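Local structure of shikimate dehydrogenase-like protein HI_0607 (Haemophilus influenzae, 1NPY) at residues C9-G14 and Y37-T42; H24-D29 and A261-F266; F73-H78 and N94-A99; N119-V124 and F143-I148; I185-G190 and D211-P216. The protein catalyses the NADP(+)-dependent oxidation of shikimate to 3-dehydroshikimate in vitro, though so weakly that shikimate may not be its biological substrate. One frame throughout, in Å; residues are numbered along the deposited sequence.

Overall arrangement
Contacts 1 and 3 lie in the N-terminal, substrate-binding part, and contact 2 joins that part to the C-terminal helix 257-268; contacts 4 and 5 belong to the nucleotide-binding part. Contacts 1 and 3 share one mixed sheet, their centres about 18 Å apart, and pair its outermost strands 35-40 and 76-77 with the strands next to them. Contact 2 touches contact 1 through helix 19-31, and contacts 3, 4 and 5 are all nested within the loop it closes. Contacts 4 and 5, centres about 23 Å apart, belong to the parallel sheet and its loops. The chain thus passes through the probable NADP(+)-binding part before its last helix returns to the substrate-binding domain.

Contact 1. Residues C9-G14 and Y37-T42; sequences CMSLSG and YKAFTT
The side chains of Met10 and Phe40 cross at about a right angle, CE of Met10 lying 3.6 Å from CD2 of Phe40. Met10 SD stands 4.7 Å from the centroid of the Phe40 ring, oblique to it, in a Met-aromatic contact. The bend at chi3 (-86°) turns this flexible thioether back against the ring. Beside it, Leu12 pushes CD2 into the notch between Phe40 CB and Thr42 CG2, 4.0 Å from each, and so extends the apolar ridge along this face of the sheet. On the face of Cys9, Ser11 and Ala39, the flat Tyr37 ring lies across the neighbouring strand with Met10 CA over its centre, its CD1 3.8 Å from Cys9 CB; CG anti to the backbone N (chi1 -165°) folds the ring over that strand. A water beside small Ala39 hydrogen-bonds to Ser11 OG and Ser13 OG and donates to Phe40 O. Backbone bonds zip the strands together in parallel, among them Phe40 N to Ser11 O (2.9 Å). Beyond them Thr41 OG1 donates to Ser13 O at 2.8 Å, fastening the loop ends. Helix 19-31, against which Tyr37 packs, connects the two strands: this is a beta-alpha-beta crossover of the substrate-binding domain.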
# COMPACT_ATOMS: atom_id res chain seq x y z
N CYS A 9 0.67 10.30 -17.26
CA CYS A 9 0.35 9.93 -15.90
C CYS A 9 1.64 10.15 -15.10
O CYS A 9 2.74 10.23 -15.69
CB CYS A 9 -0.11 8.48 -15.75
SG CYS A 9 -1.74 8.25 -16.48
N MET A 10 1.46 10.33 -13.81
CA MET A 10 2.58 10.84 -13.01
C MET A 10 2.47 10.52 -11.53
O MET A 10 1.51 9.90 -11.07
CB MET A 10 2.62 12.36 -13.19
CG MET A 10 1.44 13.15 -12.65
SD MET A 10 1.68 14.92 -12.81
CE MET A 10 2.57 15.21 -11.30
N SER A 11 3.51 10.92 -10.78
CA SER A 11 3.43 10.83 -9.33
C SER A 11 4.01 12.13 -8.74
O SER A 11 4.77 12.84 -9.40
CB SER A 11 4.21 9.64 -8.79
OG SER A 11 5.60 9.74 -9.00
N LEU A 12 3.60 12.41 -7.51
CA LEU A 12 4.12 13.53 -6.73
C LEU A 12 4.57 13.00 -5.38
O LEU A 12 3.79 12.38 -4.68
CB LEU A 12 3.05 14.59 -6.51
CG LEU A 12 2.71 15.52 -7.66
CD1 LEU A 12 1.44 16.26 -7.31
CD2 LEU A 12 3.83 16.52 -7.98
N SER A 13 5.82 13.28 -4.99
CA SER A 13 6.36 12.84 -3.71
C SER A 13 7.47 13.80 -3.32
O SER A 13 8.08 14.43 -4.18
CB SER A 13 7.09 11.50 -3.76
OG SER A 13 6.77 10.72 -4.88
N GLY A 14 7.78 13.82 -2.03
CA GLY A 14 8.88 14.64 -1.54
C GLY A 14 10.21 14.04 -1.94
O GLY A 14 11.20 14.79 -2.13
N TYR A 37 4.66 7.93 -18.37
CA TYR A 37 4.63 8.15 -16.94
C TYR A 37 5.93 8.84 -16.50
O TYR A 37 7.00 8.49 -16.99
CB TYR A 37 4.57 6.82 -16.19
CG TYR A 37 4.17 6.90 -14.73
CD1 TYR A 37 2.86 6.64 -14.33
CD2 TYR A 37 5.09 7.22 -13.72
CE1 TYR A 37 2.47 6.68 -13.01
CE2 TYR A 37 4.71 7.23 -12.39
CZ TYR A 37 3.40 6.93 -12.03
OH TYR A 37 2.96 6.91 -10.73
N LYS A 38 5.81 9.82 -15.61
CA LYS A 38 7.00 10.38 -14.96
C LYS A 38 6.74 10.80 -13.53
O LYS A 38 5.67 11.32 -13.21
CB LYS A 38 7.52 11.58 -15.75
CG LYS A 38 8.97 11.91 -15.41
CD LYS A 38 9.43 13.19 -16.09
CE LYS A 38 9.41 14.36 -15.13
NZ LYS A 38 10.45 14.25 -14.05
N ALA A 39 7.71 10.56 -12.65
CA ALA A 39 7.68 11.09 -11.30
C ALA A 39 8.10 12.56 -11.27
O ALA A 39 9.06 12.99 -11.92
CB ALA A 39 8.60 10.26 -10.41
N PHE A 40 7.39 13.30 -10.43
CA PHE A 40 7.65 14.71 -10.20
C PHE A 40 7.74 14.98 -8.71
O PHE A 40 7.39 14.15 -7.87
CB PHE A 40 6.54 15.58 -10.79
CG PHE A 40 6.42 15.60 -12.29
CD1 PHE A 40 6.84 16.69 -13.03
CD2 PHE A 40 5.76 14.59 -12.96
CE1 PHE A 40 6.67 16.73 -14.40
CE2 PHE A 40 5.58 14.63 -14.33
CZ PHE A 40 6.03 15.71 -15.06
N THR A 41 8.24 16.15 -8.33
CA THR A 41 8.16 16.64 -6.97
C THR A 41 7.65 18.07 -7.02
O THR A 41 7.46 18.66 -8.09
CB THR A 41 9.50 16.56 -6.24
OG1 THR A 41 9.33 16.81 -4.83
CG2 THR A 41 10.44 17.62 -6.80
N THR A 42 7.35 18.59 -5.84
CA THR A 42 6.83 19.95 -5.70
C THR A 42 7.00 20.40 -4.27
O THR A 42 7.18 19.57 -3.36
CB THR A 42 5.32 20.00 -6.08
OG1 THR A 42 4.81 21.34 -6.06
CG2 THR A 42 4.46 19.25 -5.07
O HOH W 1 7.13 11.36 -7.41

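Contact 2. Residues H24-D29 and A261-F266; sequences HNYLYD and AEAAAF
A helix-helix packing contact joins Tyr26 of helix 19-31 to Glu262, Ala263 and Phe266 of helix 257-268, near the end of the chain. Tyr26 carries most of it, and no hydrogen bond crosses between the two segments. With CG anti to the backbone N (chi1 -177°), its ring reaches across the gap and lies between Ala263 and Phe266. CD2 meets Ala263 CB at 3.6 Å, and on the other flank CD1 comes to 3.5 Å from Phe266 CD2, over the face of the phenylalanine ring but displaced toward its rim. The two rings are inclined at 35°, so they neither stack flat nor meet edge to face; Phe266 CB in turn lies over a face of the tyrosine ring.

The segment axes approach to 9.3 Å and run at 142°, roughly antiparallel. Small Ala263 sits where the backbones come nearest, CA of Tyr26 to CA of Ala263 6.3 Å, and its methyl packs on the tyrosine ring; the same methyl also packs on Leu27, CB 3.8 Å from CG, and both leucine methyls lie close to it as well. The C-terminal helix is thereby laid against the first helix of the substrate-binding domain, with the flanking Ala263 also touching Phe23 and Phe266 touching Thr22.

At the outer end, the phenol oxygen of Tyr26 touches the CB of Glu262, OH to CB 3.5 Å, the side chains crossing at a slant. The glutamate chain runs on extended beyond CG, its carboxylate plane turned steeply to the tyrosine ring. Leu27 continues the packing inward to Phe247 of helix 235-251.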
# COMPACT_ATOMS: atom_id res chain seq x y z
N HIS A 24 5.27 1.56 -14.98
CA HIS A 24 4.15 1.97 -15.84
C HIS A 24 4.54 2.10 -17.32
O HIS A 24 3.81 1.68 -18.23
CB HIS A 24 3.53 3.28 -15.32
CG HIS A 24 2.73 3.13 -14.07
ND1 HIS A 24 3.27 3.25 -12.81
CD2 HIS A 24 1.39 2.98 -13.88
CE1 HIS A 24 2.32 3.09 -11.90
NE2 HIS A 24 1.17 2.94 -12.53
N ASN A 25 5.70 2.68 -17.60
CA ASN A 25 6.15 2.84 -18.97
C ASN A 25 6.39 1.50 -19.67
O ASN A 25 6.01 1.33 -20.83
CB ASN A 25 7.39 3.74 -19.08
CG ASN A 25 7.06 5.22 -18.86
OD1 ASN A 25 7.67 5.87 -18.00
ND2 ASN A 25 6.11 5.76 -19.61
N TYR A 26 6.90 0.52 -18.94
CA TYR A 26 7.01 -0.82 -19.50
C TYR A 26 5.65 -1.38 -19.94
O TYR A 26 5.52 -1.91 -21.05
CB TYR A 26 7.65 -1.74 -18.47
CG TYR A 26 7.89 -3.16 -18.94
CD1 TYR A 26 9.03 -3.52 -19.65
CD2 TYR A 26 6.96 -4.15 -18.65
CE1 TYR A 26 9.25 -4.84 -20.06
CE2 TYR A 26 7.16 -5.46 -19.06
CZ TYR A 26 8.30 -5.80 -19.76
OH TYR A 26 8.49 -7.12 -20.14
N LEU A 27 4.67 -1.25 -19.05
CA LEU A 27 3.34 -1.75 -19.38
C LEU A 27 2.68 -0.96 -20.50
O LEU A 27 1.99 -1.57 -21.32
CB LEU A 27 2.45 -1.78 -18.13
CG LEU A 27 2.86 -2.81 -17.07
CD1 LEU A 27 2.22 -2.57 -15.72
CD2 LEU A 27 2.61 -4.22 -17.60
N TYR A 28 2.83 0.37 -20.58
CA TYR A 28 2.27 1.09 -21.73
C TYR A 28 2.80 0.55 -23.04
O TYR A 28 2.06 0.36 -23.99
CB TYR A 28 2.56 2.59 -21.71
CG TYR A 28 2.08 3.30 -20.47
CD1 TYR A 28 0.86 3.04 -19.87
CD2 TYR A 28 2.84 4.34 -19.94
CE1 TYR A 28 0.45 3.74 -18.74
CE2 TYR A 28 2.41 5.08 -18.85
CZ TYR A 28 1.23 4.77 -18.22
OH TYR A 28 0.79 5.44 -17.11
N ASP A 29 4.10 0.29 -23.08
CA ASP A 29 4.71 -0.26 -24.26
C ASP A 29 4.11 -1.62 -24.62
O ASP A 29 3.74 -1.84 -25.79
CB ASP A 29 6.22 -0.30 -24.06
CG ASP A 29 6.91 -0.91 -25.25
OD1 ASP A 29 6.86 -0.26 -26.31
OD2 ASP A 29 7.45 -2.03 -25.19
N ALA A 261 4.15 -9.57 -13.73
CA ALA A 261 5.36 -10.16 -13.18
C ALA A 261 6.60 -9.68 -13.95
O ALA A 261 7.62 -9.39 -13.34
CB ALA A 261 5.27 -11.68 -13.12
N GLU A 262 6.52 -9.58 -15.28
CA GLU A 262 7.65 -9.05 -16.05
C GLU A 262 7.94 -7.60 -15.72
O GLU A 262 9.10 -7.20 -15.57
CB GLU A 262 7.39 -9.20 -17.54
CG GLU A 262 7.32 -10.65 -17.98
CD GLU A 262 7.11 -10.76 -19.47
OE1 GLU A 262 8.11 -10.87 -20.20
OE2 GLU A 262 5.94 -10.67 -19.89
N ALA A 263 6.89 -6.80 -15.58
CA ALA A 263 7.03 -5.39 -15.22
C ALA A 263 7.65 -5.21 -13.83
O ALA A 263 8.53 -4.36 -13.66
CB ALA A 263 5.68 -4.68 -15.31
N ALA A 264 7.24 -6.03 -12.88
CA ALA A 264 7.70 -5.97 -11.50
C ALA A 264 9.19 -6.33 -11.47
O ALA A 264 9.96 -5.64 -10.79
CB ALA A 264 6.89 -6.92 -10.63
N ALA A 265 9.56 -7.32 -12.28
CA ALA A 265 10.96 -7.76 -12.37
C ALA A 265 11.83 -6.69 -13.04
O ALA A 265 12.99 -6.47 -12.65
CB ALA A 265 11.07 -9.09 -13.11
N PHE A 266 11.24 -6.00 -14.01
CA PHE A 266 11.90 -4.94 -14.76
C PHE A 266 12.19 -3.75 -13.86
O PHE A 266 13.26 -3.15 -14.01
CB PHE A 266 11.03 -4.52 -15.93
CG PHE A 266 11.65 -3.54 -16.87
CD1 PHE A 266 12.74 -3.89 -17.64
CD2 PHE A 266 11.06 -2.30 -17.07
CE1 PHE A 266 13.27 -3.00 -18.56
CE2 PHE A 266 11.59 -1.41 -17.99
CZ PHE A 266 12.70 -1.76 -18.71

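Contact 3. Residues F73-H78 and N94-A99; sequences FLDEIH and NGFLRA
Glu76 OE1 is gripped by two donors arriving from opposite faces of its carboxylate plane: Arg98 NE, in a salt bridge at 3.0 Å, and His78 NE2, at 2.6 Å. The first meets the syn side, the second the anti side. The bonds flank a short parallel pairing of strand 76-77, outermost in the mixed sheet of this chain, with strand 96-100. An extended glutamate (CG anti to the backbone N, chi1 -173°) lies side by side with the equally extended arginine, whose NH1 has a second carboxylate partner, Asp93. These long charged chains suit the sheet's rim.

Asp75 OD2 accepts the Leu97 N-H at 2.9 Å on its anti lone pair, nearly straight at 175°, and is also salt-bridged to Arg53. Leu97 O receives both Asp75 N and Glu76 N, while Ala99 N and His78 N carry the parallel ladder onward. The Phe96 ring packs against the same residues: Asp75 CB sits over one face in a CH-pi contact, Glu76 CD stands in plane at its edge, and Phe96 CD2 lies over one face of the Arg98 guanidinium, near its centre. On the opposite side of the strands, small Ala99 admits two larger neighbours, its CB touching Leu74 CD1 at 3.5 Å and Ile77 CD1 at 3.7 Å.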
# COMPACT_ATOMS: atom_id res chain seq x y z
N PHE A 73 -8.03 19.91 -2.60
CA PHE A 73 -7.98 20.34 -3.99
C PHE A 73 -8.64 19.36 -4.96
O PHE A 73 -8.60 19.57 -6.17
CB PHE A 73 -6.52 20.65 -4.35
CG PHE A 73 -5.92 21.65 -3.42
CD1 PHE A 73 -6.48 22.92 -3.34
CD2 PHE A 73 -4.95 21.28 -2.50
CE1 PHE A 73 -6.04 23.82 -2.40
CE2 PHE A 73 -4.47 22.18 -1.59
CZ PHE A 73 -5.03 23.45 -1.54
N LEU A 74 -9.19 18.28 -4.43
CA LEU A 74 -9.80 17.23 -5.24
C LEU A 74 -11.31 17.39 -5.23
O LEU A 74 -11.91 17.99 -4.34
CB LEU A 74 -9.42 15.85 -4.73
CG LEU A 74 -7.90 15.73 -4.52
CD1 LEU A 74 -7.58 14.38 -3.94
CD2 LEU A 74 -7.19 15.97 -5.82
N ASP A 75 -11.92 16.81 -6.25
CA ASP A 75 -13.35 16.96 -6.44
C ASP A 75 -14.22 15.89 -5.78
O ASP A 75 -15.37 16.16 -5.39
CB ASP A 75 -13.66 17.09 -7.93
CG ASP A 75 -12.99 18.29 -8.54
OD1 ASP A 75 -13.31 19.41 -8.09
OD2 ASP A 75 -12.12 18.20 -9.43
N GLU A 76 -13.72 14.67 -5.66
CA GLU A 76 -14.53 13.58 -5.14
C GLU A 76 -13.64 12.51 -4.52
O GLU A 76 -12.80 11.94 -5.21
CB GLU A 76 -15.29 12.97 -6.31
CG GLU A 76 -16.33 11.92 -5.94
CD GLU A 76 -17.05 11.44 -7.18
OE1 GLU A 76 -16.50 10.60 -7.91
OE2 GLU A 76 -18.16 11.95 -7.46
N ILE A 77 -13.82 12.29 -3.23
CA ILE A 77 -13.01 11.33 -2.49
C ILE A 77 -13.80 10.03 -2.45
O ILE A 77 -14.89 9.96 -1.86
CB ILE A 77 -12.72 11.82 -1.06
CG1 ILE A 77 -12.20 13.26 -1.03
CG2 ILE A 77 -11.74 10.89 -0.36
CD1 ILE A 77 -10.84 13.46 -1.59
N HIS A 78 -13.28 9.02 -3.13
CA HIS A 78 -13.90 7.70 -3.15
C HIS A 78 -13.71 6.91 -1.87
O HIS A 78 -12.84 7.24 -1.06
CB HIS A 78 -13.43 6.97 -4.40
CG HIS A 78 -14.25 7.34 -5.60
ND1 HIS A 78 -15.11 6.45 -6.20
CD2 HIS A 78 -14.41 8.52 -6.24
CE1 HIS A 78 -15.76 7.06 -7.18
NE2 HIS A 78 -15.36 8.32 -7.21
N ASN A 94 -11.99 14.43 -17.28
CA ASN A 94 -12.36 15.71 -17.90
C ASN A 94 -12.39 16.92 -16.98
O ASN A 94 -13.28 17.77 -17.01
CB ASN A 94 -13.71 15.64 -18.59
CG ASN A 94 -13.80 14.49 -19.54
OD1 ASN A 94 -13.16 14.48 -20.60
ND2 ASN A 94 -14.57 13.47 -19.16
N GLY A 95 -11.37 16.99 -16.13
CA GLY A 95 -11.23 18.07 -15.18
C GLY A 95 -11.78 17.78 -13.79
O GLY A 95 -11.57 18.62 -12.92
N PHE A 96 -12.44 16.64 -13.57
CA PHE A 96 -13.06 16.28 -12.30
C PHE A 96 -12.12 15.26 -11.67
O PHE A 96 -11.92 14.19 -12.22
CB PHE A 96 -14.45 15.66 -12.54
CG PHE A 96 -15.28 15.49 -11.31
CD1 PHE A 96 -15.97 16.53 -10.72
CD2 PHE A 96 -15.38 14.23 -10.74
CE1 PHE A 96 -16.74 16.31 -9.59
CE2 PHE A 96 -16.15 14.01 -9.64
CZ PHE A 96 -16.85 15.05 -9.06
N LEU A 97 -11.44 15.67 -10.59
CA LEU A 97 -10.43 14.84 -9.96
C LEU A 97 -11.02 13.93 -8.88
O LEU A 97 -11.41 14.39 -7.80
CB LEU A 97 -9.33 15.69 -9.33
CG LEU A 97 -8.62 16.71 -10.23
CD1 LEU A 97 -7.44 17.43 -9.60
CD2 LEU A 97 -8.16 16.04 -11.51
N ARG A 98 -10.95 12.63 -9.15
CA ARG A 98 -11.46 11.60 -8.26
C ARG A 98 -10.26 10.95 -7.55
O ARG A 98 -9.20 10.76 -8.15
CB ARG A 98 -12.25 10.54 -9.03
CG ARG A 98 -13.44 11.04 -9.83
CD ARG A 98 -14.32 9.90 -10.36
NE ARG A 98 -15.66 10.35 -10.73
CZ ARG A 98 -16.06 10.70 -11.95
NH1 ARG A 98 -15.22 10.67 -12.97
NH2 ARG A 98 -17.32 11.07 -12.18
N ALA A 99 -10.44 10.74 -6.26
CA ALA A 99 -9.37 10.33 -5.35
C ALA A 99 -9.65 8.93 -4.83
O ALA A 99 -10.75 8.69 -4.36
CB ALA A 99 -9.29 11.29 -4.17

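Contact 4. Residues N119-V124 and F143-I148; sequences NAKVIV and FEKLKI
The Phe143 ring meets Val122 obliquely, its CD1 3.7 Å from the valine CG2, and the two side chains cross at about a right angle. Ala120 O also lies near CD1, again at a slant to the ring. Phe138 of helix 131-140 meets the same ring edge-to-face, and Ile178 of the next strand touches it, so a broad aromatic suits this junction of helix and sheet.

Val122 then turns its other methyl to Leu146: CG1 lies 3.7 Å from CD1, and CG1 stands anti to the backbone N (chi1 -176°), which sends the two methyls to different neighbours. Leu146 CD2 reaches on to Val124 CG2 at 4.1 Å. Valine, leucine and isoleucine suit this buried face because they are wholly apolar, and they present a continuous apolar surface to helix 131-140, which Leu146, Val124 and Ile148 all touch.

Strands 122-125 and 146-149 are the ends of a beta-alpha-beta unit of Rossmann type, whose first strand leads to the glycine-rich turn that probably binds NADP(+). They run parallel, joined by Val122 N to Lys145 O (2.8 Å), Lys147 N to Val122 O and Val124 N to Lys147 O (2.9 Å). Before the ladder begins, a water lies between Ala120 O and Lys145 N, accepting from the latter and probably donating to the former. Lys121 NZ and Lys147 NZ lie 4.9 Å apart, like charges that would probably disfavour closer approach.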
# COMPACT_ATOMS: atom_id res chain seq x y z
N ASN A 119 -12.84 -15.04 10.92
CA ASN A 119 -12.99 -15.45 12.31
C ASN A 119 -11.66 -15.60 13.04
O ASN A 119 -11.60 -15.83 14.25
CB ASN A 119 -13.74 -16.77 12.36
CG ASN A 119 -15.17 -16.61 11.88
OD1 ASN A 119 -15.85 -15.67 12.29
ND2 ASN A 119 -15.62 -17.50 10.99
N ALA A 120 -10.56 -15.48 12.30
CA ALA A 120 -9.23 -15.63 12.88
C ALA A 120 -8.83 -14.39 13.68
O ALA A 120 -9.23 -13.27 13.35
CB ALA A 120 -8.23 -15.88 11.77
N LYS A 121 -7.97 -14.59 14.67
CA LYS A 121 -7.42 -13.54 15.50
C LYS A 121 -6.21 -12.90 14.79
O LYS A 121 -5.32 -13.62 14.32
CB LYS A 121 -7.00 -14.09 16.86
CG LYS A 121 -8.16 -14.43 17.79
CD LYS A 121 -7.71 -15.32 18.95
CE LYS A 121 -6.67 -14.63 19.81
NZ LYS A 121 -6.39 -15.30 21.11
N VAL A 122 -6.27 -11.58 14.64
CA VAL A 122 -5.22 -10.81 13.97
C VAL A 122 -4.47 -9.94 14.98
O VAL A 122 -5.09 -9.34 15.85
CB VAL A 122 -5.83 -9.87 12.91
CG1 VAL A 122 -4.74 -9.13 12.14
CG2 VAL A 122 -6.69 -10.70 11.96
N ILE A 123 -3.15 -9.85 14.87
CA ILE A 123 -2.37 -8.81 15.54
C ILE A 123 -1.58 -8.03 14.52
O ILE A 123 -0.86 -8.61 13.70
CB ILE A 123 -1.43 -9.40 16.63
CG1 ILE A 123 -2.25 -10.05 17.74
CG2 ILE A 123 -0.51 -8.30 17.18
CD1 ILE A 123 -1.34 -10.59 18.85
N VAL A 124 -1.77 -6.71 14.52
CA VAL A 124 -1.00 -5.77 13.72
C VAL A 124 0.09 -5.12 14.59
O VAL A 124 -0.22 -4.52 15.62
CB VAL A 124 -1.90 -4.67 13.12
CG1 VAL A 124 -1.07 -3.66 12.37
CG2 VAL A 124 -2.96 -5.25 12.18
N PHE A 143 -13.47 -8.61 9.81
CA PHE A 143 -12.68 -9.18 10.90
C PHE A 143 -13.01 -8.39 12.14
O PHE A 143 -12.89 -7.16 12.17
CB PHE A 143 -11.17 -9.09 10.64
CG PHE A 143 -10.67 -10.05 9.61
CD1 PHE A 143 -9.73 -11.00 9.96
CD2 PHE A 143 -11.09 -9.99 8.29
CE1 PHE A 143 -9.26 -11.90 9.01
CE2 PHE A 143 -10.65 -10.90 7.33
CZ PHE A 143 -9.69 -11.84 7.69
N GLU A 144 -13.47 -9.11 13.17
CA GLU A 144 -13.78 -8.46 14.43
C GLU A 144 -12.70 -8.70 15.48
O GLU A 144 -12.67 -7.99 16.48
CB GLU A 144 -15.18 -8.89 14.91
CG GLU A 144 -16.31 -8.52 13.97
CD GLU A 144 -16.55 -7.02 13.83
OE1 GLU A 144 -17.58 -6.67 13.21
OE2 GLU A 144 -15.76 -6.16 14.30
N LYS A 145 -11.78 -9.64 15.26
CA LYS A 145 -10.84 -9.98 16.32
C LYS A 145 -9.45 -9.52 15.90
O LYS A 145 -8.71 -10.29 15.29
CB LYS A 145 -10.89 -11.46 16.62
CG LYS A 145 -12.26 -11.81 17.20
CD LYS A 145 -12.34 -13.09 18.00
CE LYS A 145 -13.80 -13.50 18.14
NZ LYS A 145 -14.77 -12.38 17.85
N LEU A 146 -9.14 -8.27 16.21
CA LEU A 146 -7.87 -7.66 15.84
C LEU A 146 -7.34 -6.79 16.96
O LEU A 146 -8.08 -6.07 17.64
CB LEU A 146 -8.03 -6.87 14.53
CG LEU A 146 -6.76 -6.29 13.89
CD1 LEU A 146 -6.97 -6.18 12.38
CD2 LEU A 146 -6.32 -4.94 14.44
N LYS A 147 -6.04 -6.90 17.21
CA LYS A 147 -5.41 -6.08 18.24
C LYS A 147 -4.25 -5.34 17.57
O LYS A 147 -3.56 -5.90 16.72
CB LYS A 147 -4.91 -6.95 19.39
CG LYS A 147 -6.01 -7.74 20.07
CD LYS A 147 -5.45 -8.66 21.15
CE LYS A 147 -6.48 -9.65 21.65
NZ LYS A 147 -5.89 -10.69 22.55
N ILE A 148 -4.03 -4.10 18.00
CA ILE A 148 -2.93 -3.29 17.50
C ILE A 148 -1.89 -3.29 18.60
O ILE A 148 -2.16 -2.88 19.73
CB ILE A 148 -3.41 -1.86 17.15
CG1 ILE A 148 -4.23 -1.89 15.85
CG2 ILE A 148 -2.19 -0.96 16.88
CD1 ILE A 148 -5.70 -1.71 16.01
O HOH W 2 -11.26 -11.45 13.11

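Contact 5. Residues I185-G190 and D211-P216; sequences IGMKGG and DVVAMP
Lys188 starts against Met215: its CB lies 3.6 Å from Met215 O and close to Met215 CG. Further out, CD and CE both stay about 4.0 Å from that same CG, and CE passes the sulfur SD at 4.2 Å. The two chains thus run side by side in the same direction, the lysine's methylenes giving the thioether an apolar neighbour while NZ is carried away from the contact. CG anti to the backbone N (chi1 174°) lays the lysine along Met215.

The backbones are tied by Lys188 N to Met215 O, 3.0 Å and practically straight at 178°. The peptide before Pro216 is cis; Pro216 CD packs against Gly186 O at 3.3 Å. Residues 187-190 form a type II beta turn, and Gly189 accepts its positive phi easily. Gly186 too has positive phi, readily adopted by glycine, and packs close to Val213.

Both segments are loops following strands of the parallel nucleotide-binding sheet, 178-181 and 208-211, and Met187 lies close to Ser184, which probably contacts NADP(+). Val213 points toward the other loop: its branch CG2 meets Ile185 O at 3.4 Å and Met187 CG at 3.7 Å, an oblique crossing with the flexible methionine.

Asp211 shapes its own loop through an Asx turn, OD1 accepting Val213 N from above the carboxylate plane, and OD1 is also bound by Asn181. A water donates to both Asp211 OD2 and Ile185 O, joining the loops at their buried end, while Thr219 hydrogen-bonds to the same OD2.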
# COMPACT_ATOMS: atom_id res chain seq x y z
N ILE A 185 10.66 -2.66 11.13
CA ILE A 185 11.46 -3.83 11.48
C ILE A 185 11.63 -4.68 10.22
O ILE A 185 10.65 -4.97 9.55
CB ILE A 185 10.83 -4.64 12.64
CG1 ILE A 185 10.89 -3.90 13.98
CG2 ILE A 185 11.55 -5.97 12.78
CD1 ILE A 185 10.00 -4.47 15.04
N GLY A 186 12.86 -5.13 9.95
CA GLY A 186 13.20 -5.88 8.75
C GLY A 186 13.58 -5.08 7.51
O GLY A 186 14.09 -5.65 6.55
N MET A 187 13.41 -3.76 7.52
CA MET A 187 13.68 -2.95 6.34
C MET A 187 15.18 -2.85 6.07
O MET A 187 15.96 -2.52 6.97
CB MET A 187 13.13 -1.53 6.52
CG MET A 187 11.64 -1.40 6.45
SD MET A 187 11.15 0.35 6.59
CE MET A 187 11.58 0.96 4.95
N LYS A 188 15.56 -3.15 4.83
CA LYS A 188 16.94 -3.02 4.37
C LYS A 188 17.47 -1.64 4.70
O LYS A 188 16.80 -0.65 4.42
CB LYS A 188 17.03 -3.24 2.87
CG LYS A 188 18.40 -2.99 2.26
CD LYS A 188 18.56 -3.75 0.95
CE LYS A 188 18.74 -2.82 -0.25
NZ LYS A 188 20.15 -2.84 -0.72
N GLY A 189 18.66 -1.58 5.29
CA GLY A 189 19.28 -0.30 5.59
C GLY A 189 18.86 0.31 6.91
O GLY A 189 19.49 1.24 7.41
N GLY A 190 17.76 -0.17 7.47
CA GLY A 190 17.33 0.32 8.76
C GLY A 190 18.11 -0.26 9.92
O GLY A 190 18.75 -1.31 9.82
N ASP A 211 3.92 -9.40 6.00
CA ASP A 211 4.90 -8.35 6.29
C ASP A 211 4.73 -7.34 5.17
O ASP A 211 4.98 -7.63 4.00
CB ASP A 211 6.32 -8.90 6.28
CG ASP A 211 7.32 -8.00 6.97
OD1 ASP A 211 7.05 -6.79 7.17
OD2 ASP A 211 8.42 -8.46 7.35
N VAL A 212 4.41 -6.11 5.56
CA VAL A 212 4.29 -5.04 4.59
C VAL A 212 5.64 -4.50 4.14
O VAL A 212 5.76 -3.86 3.10
CB VAL A 212 3.35 -3.94 5.12
CG1 VAL A 212 3.15 -2.86 4.08
CG2 VAL A 212 1.98 -4.52 5.45
N VAL A 213 6.72 -4.81 4.86
CA VAL A 213 8.05 -4.47 4.38
C VAL A 213 8.32 -5.19 3.06
O VAL A 213 8.07 -6.39 2.95
CB VAL A 213 9.15 -4.89 5.39
CG1 VAL A 213 10.51 -4.72 4.75
CG2 VAL A 213 9.02 -4.07 6.65
N ALA A 214 8.79 -4.44 2.07
CA ALA A 214 8.95 -4.96 0.72
C ALA A 214 10.40 -5.22 0.31
O ALA A 214 10.62 -6.02 -0.58
CB ALA A 214 8.29 -4.03 -0.27
N MET A 215 11.36 -4.59 0.99
CA MET A 215 12.78 -4.77 0.68
C MET A 215 13.51 -5.00 2.00
O MET A 215 13.55 -4.10 2.86
CB MET A 215 13.33 -3.52 -0.01
CG MET A 215 14.82 -3.57 -0.31
SD MET A 215 15.30 -4.85 -1.51
CE MET A 215 15.13 -3.87 -3.00
N PRO A 216 14.07 -6.19 2.20
CA PRO A 216 13.98 -7.33 1.27
C PRO A 216 12.63 -8.01 1.40
O PRO A 216 11.96 -7.77 2.40
CB PRO A 216 15.05 -8.28 1.84
CG PRO A 216 14.94 -8.04 3.33
CD PRO A 216 14.76 -6.55 3.45
O HOH W 3 9.99 -7.59 9.27